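Putative histidinol-phosphate aminotransferase (Erwinia carotovora atroseptica, PDB 3LY1) binds pyridoxal 5'-phosphate and probably acts as a transaminase related to histidinol-phosphate aminotransferases. Local coordinates at residues A[57-62]-A[254-259]; A[86-91]-A[229-234]. All blocks are in the same frame, centred on the assembly; numbering follows the deposited sequence. Where two conformers were deposited one is given.

Interaction 1 of 2, residues A[57-62]-A[254-259]; sequences GNKLAA and ASMNDS
Lys59 and Met256 bring the two backbones to their closest approach, 8.6 Å between their CA atoms, so mainly side chains span the gap between the C-terminal half of helix 50-63 and residues 254-259. Met256, a selenomethionine here, reaches across. Its chain runs straight through chi2 and then bends at chi3, which turns the methyl CE toward the turn of helix that carries Lys59 and Leu60. Met256 SE lies 3.7 Å from Leu60 CD2, and the two side chains cross at about a right angle. Met256 CE rests 3.8 Å from Lys59 O, a van der Waals approach to the helix backbone. Leu56 and His63 of the same helix, together with Phe211, extend the surroundings of Met256, while Leu60 also packs on Ile71 and Leu73 of strand 71-74. The lysine and selenomethionine chains run antiparallel alongside each other, Lys59 CD 3.8 Å from Met256 SE. With CG anti to the backbone N (chi1 -158°), the lysine heads for the other segment, and bends at chi3 and chi4 then deliver the ammonium to Asn257. Lys59 NZ donates to Asn257 OD1 at 2.8 Å; the nitrogen stands above the carbonyl plane, 36° out of it, and the C=O...N angle is 129°. The contact thus pairs an apolar inner layer with a polar outer one: the lysine methylenes lie along the selenomethionine, while its amino group meets a neutral amide at the exposed margin, consistent with a charge-dipole bond between helix 50-63 and Asn257.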
# COMPACT_ATOMS: atom_id res chain seq x y z
N GLY A 57 6.80 -2.46 13.90
CA GLY A 57 8.05 -1.72 13.60
C GLY A 57 9.12 -1.99 14.66
O GLY A 57 10.27 -2.27 14.34
N ASN A 58 8.71 -1.94 15.93
CA ASN A 58 9.62 -2.17 17.05
C ASN A 58 10.10 -3.61 17.09
O ASN A 58 11.27 -3.86 17.34
CB ASN A 58 8.93 -1.85 18.38
CG ASN A 58 8.62 -0.38 18.56
OD1 ASN A 58 9.16 0.47 17.86
ND2 ASN A 58 7.77 -0.08 19.54
N LYS A 59 9.22 -4.55 16.78
CA LYS A 59 9.58 -5.94 16.74
C LYS A 59 10.58 -6.26 15.60
O LYS A 59 11.51 -7.03 15.79
CB LYS A 59 8.31 -6.77 16.61
CG LYS A 59 8.40 -8.20 17.06
CD LYS A 59 7.05 -8.94 16.88
CE LYS A 59 6.76 -9.97 18.01
NZ LYS A 59 7.83 -10.97 18.21
N LEU A 60 10.42 -5.63 14.43
CA LEU A 60 11.35 -5.82 13.32
C LEU A 60 12.70 -5.17 13.62
O LEU A 60 13.77 -5.68 13.22
CB LEU A 60 10.73 -5.26 12.03
CG LEU A 60 9.60 -6.15 11.47
CD1 LEU A 60 8.79 -5.45 10.38
CD2 LEU A 60 10.14 -7.50 10.93
N ALA A 61 12.67 -4.05 14.33
CA ALA A 61 13.88 -3.37 14.76
C ALA A 61 14.69 -4.27 15.67
O ALA A 61 15.90 -4.44 15.46
CB ALA A 61 13.56 -2.04 15.47
N ALA A 62 14.03 -4.88 16.65
CA ALA A 62 14.70 -5.85 17.54
C ALA A 62 15.26 -7.05 16.77
O ALA A 62 16.39 -7.46 16.99
CB ALA A 62 13.78 -6.30 18.70
N ALA A 254 2.09 -12.22 14.68
CA ALA A 254 1.96 -13.61 15.08
C ALA A 254 2.99 -14.53 14.39
O ALA A 254 3.56 -15.43 15.03
CB ALA A 254 0.55 -14.10 14.83
N SER A 255 3.23 -14.32 13.09
CA SER A 255 4.12 -15.21 12.31
C SER A 255 5.57 -15.08 12.81
O SER A 255 6.29 -16.08 12.93
CB SER A 255 4.01 -14.93 10.81
OG SER A 255 4.59 -15.98 10.05
N MSE A 256 5.95 -13.87 13.20
CA MSE A 256 7.25 -13.65 13.85
C MSE A 256 7.45 -14.43 15.16
O MSE A 256 8.61 -14.63 15.56
CB MSE A 256 7.50 -12.16 14.09
CG MSE A 256 7.74 -11.39 12.83
SE MSE A 256 8.16 -9.59 13.29
CE MSE A 256 10.00 -9.91 13.91
N ASN A 257 6.37 -14.85 15.84
CA ASN A 257 6.46 -15.71 17.03
C ASN A 257 6.32 -17.23 16.76
O ASN A 257 6.71 -18.04 17.58
CB ASN A 257 5.41 -15.34 18.09
CG ASN A 257 5.61 -13.95 18.69
OD1 ASN A 257 6.75 -13.50 18.91
ND2 ASN A 257 4.50 -13.26 18.95
N ASP A 258 5.78 -17.59 15.59
CA ASP A 258 5.55 -18.99 15.22
C ASP A 258 6.76 -19.55 14.48
O ASP A 258 6.75 -19.72 13.24
CB ASP A 258 4.28 -19.13 14.36
CG ASP A 258 3.77 -20.57 14.28
OD1 ASP A 258 4.51 -21.53 14.65
OD2 ASP A 258 2.61 -20.73 13.85
N SER A 259 7.80 -19.84 15.24
CA SER A 259 9.06 -20.32 14.69
C SER A 259 8.93 -21.76 14.13
O SER A 259 9.64 -22.13 13.19
CB SER A 259 10.15 -20.23 15.75
OG SER A 259 9.86 -21.08 16.85

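Interaction 2 of 2, residues A[86-91]-A[229-234]. With EDO (1,2-ethanediol), chain I.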
# COMPACT_ATOMS: atom_id res chain seq x y z
N GLU A 86 12.72 5.88 -5.93
CA GLU A 86 12.28 7.29 -5.98
C GLU A 86 13.15 8.18 -5.09
O GLU A 86 13.47 9.34 -5.43
CB GLU A 86 10.77 7.40 -5.61
CG GLU A 86 9.83 6.93 -6.75
CD GLU A 86 8.36 7.23 -6.46
OE1 GLU A 86 8.08 8.14 -5.65
OE2 GLU A 86 7.48 6.56 -7.02
N ALA A 87 13.55 7.65 -3.93
CA ALA A 87 14.32 8.41 -2.97
C ALA A 87 15.70 8.78 -3.50
O ALA A 87 16.20 9.85 -3.16
CB ALA A 87 14.45 7.63 -1.63
N TYR A 88 16.29 7.92 -4.34
CA TYR A 88 17.67 8.06 -4.80
C TYR A 88 17.79 8.36 -6.30
O TYR A 88 18.90 8.47 -6.82
CB TYR A 88 18.48 6.84 -4.36
CG TYR A 88 18.71 6.92 -2.87
CD1 TYR A 88 19.73 7.72 -2.36
CD2 TYR A 88 17.83 6.34 -1.98
CE1 TYR A 88 19.91 7.88 -1.01
CE2 TYR A 88 18.01 6.47 -0.63
CZ TYR A 88 19.06 7.26 -0.14
OH TYR A 88 19.23 7.42 1.22
N ALA A 89 16.66 8.55 -6.95
CA ALA A 89 16.62 8.85 -8.37
C ALA A 89 17.02 10.30 -8.67
O ALA A 89 16.75 11.19 -7.90
CB ALA A 89 15.22 8.56 -8.90
N SER A 90 17.68 10.50 -9.80
CA SER A 90 17.79 11.83 -10.38
C SER A 90 17.99 11.63 -11.87
O SER A 90 18.25 10.51 -12.32
CB SER A 90 18.94 12.61 -9.77
OG SER A 90 20.18 11.95 -9.99
N LEU A 91 17.87 12.70 -12.66
CA LEU A 91 18.08 12.56 -14.12
C LEU A 91 19.54 12.21 -14.42
O LEU A 91 19.81 11.68 -15.49
CB LEU A 91 17.60 13.80 -14.90
CG LEU A 91 16.07 13.99 -15.08
CD1 LEU A 91 15.80 15.24 -15.99
CD2 LEU A 91 15.33 12.72 -15.62
N PRO A 229 19.02 5.31 9.74
CA PRO A 229 17.85 6.18 9.83
C PRO A 229 17.76 7.32 8.82
O PRO A 229 16.66 7.66 8.46
CB PRO A 229 17.94 6.75 11.24
CG PRO A 229 18.54 5.67 12.00
CD PRO A 229 19.63 5.11 11.07
N THR A 230 18.89 7.88 8.38
CA THR A 230 18.87 8.96 7.41
C THR A 230 18.27 8.47 6.06
O THR A 230 17.52 9.19 5.40
CB THR A 230 20.27 9.60 7.22
OG1 THR A 230 21.21 8.60 6.77
CG2 THR A 230 20.75 10.21 8.54
N VAL A 231 18.55 7.22 5.71
CA VAL A 231 18.07 6.61 4.47
C VAL A 231 16.59 6.24 4.59
O VAL A 231 15.81 6.48 3.67
CB VAL A 231 18.91 5.37 4.14
CG1 VAL A 231 18.34 4.59 2.93
CG2 VAL A 231 20.42 5.79 3.95
N ILE A 232 16.20 5.65 5.71
CA ILE A 232 14.79 5.39 5.95
C ILE A 232 13.95 6.69 5.90
O ILE A 232 12.86 6.71 5.32
CB ILE A 232 14.59 4.69 7.30
CG1 ILE A 232 15.19 3.28 7.29
CG2 ILE A 232 13.11 4.71 7.69
CD1 ILE A 232 14.55 2.31 6.26
N ALA A 233 14.46 7.77 6.49
CA ALA A 233 13.76 9.04 6.50
C ALA A 233 13.52 9.50 5.06
O ALA A 233 12.42 9.98 4.75
CB ALA A 233 14.51 10.09 7.32
N LEU A 234 14.50 9.34 4.18
CA LEU A 234 14.33 9.76 2.78
C LEU A 234 13.32 8.87 2.05
O LEU A 234 12.45 9.38 1.33
CB LEU A 234 15.67 9.80 2.00
CG LEU A 234 16.66 10.93 2.31
CD1 LEU A 234 17.92 10.71 1.49
CD2 LEU A 234 16.07 12.30 2.03
C1 EDO I . 22.10 7.32 -5.50
O1 EDO I . 21.49 8.63 -5.50
C2 EDO I . 23.54 7.34 -5.00
O2 EDO I . 23.67 8.04 -3.74
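The C-terminal end of helix 76-88 packs against the short helix 229-235, which follows strand 223-226 of the mixed seven-stranded sheet in this pyridoxal-phosphate-dependent aminotransferase fold. Tyr88, the last residue of its helix, projects its phenol end toward Val231 and Leu234, which lie one helical turn apart. Tyr88 OH meets both methyls of Val231, with Val231 CG2 at 3.4 Å; in one of the two Leu234 conformers it also touches Leu234 CD1 at 3.6 Å. Each aliphatic side chain crosses the tyrosine at about a right angle and approaches the ring obliquely; Val231 CG1 lies 4.0 Å from Tyr88 CE2. A chi1 of 173° sets CG1 across from the valine's own N, and both methyls face the hydroxyl. Closer to the backbones, Ala87 CB sits 4.0 Å from Leu234 O and 4.4 Å from Leu234 CB, and the small methyl lets the CA atoms of Ala87 and Leu234 come within 5.9 Å. Tyr88 and Val231 both rest on Met175 and Ile206, so this helix pair shares a footing on strands 174-179 and 205-210. A 1,2-ethanediol is bound here, probably from the crystallisation liquor; its O1, which donates to Tyr88 O at 2.9 Å, also lies at the ring edge, in plane. Methyls packed round the phenol oxygen and ring make the contact, held by van der Waals forces with no polar bond between the segments.

Overall arrangement
Interactions 1 and 2 are separate contacts of the same chain, their centres 26 Å apart and their nearest atoms about 10 Å apart. Both segments of interaction 2 fall between those of interaction 1 in sequence, and helices 229-235 and 246-255, which supply the later segments, are consecutive. Interaction 1 lies nearer the cofactor: the side chain of Leu60 is about 12 Å from bound pyridoxal-5'-phosphate and about 10 Å from that of Thr210, which binds it. Interaction 2 is remote from the known cofactor-binding residues and borders the dimer interface, where Glu86 packs on Tyr238 of the second subunit.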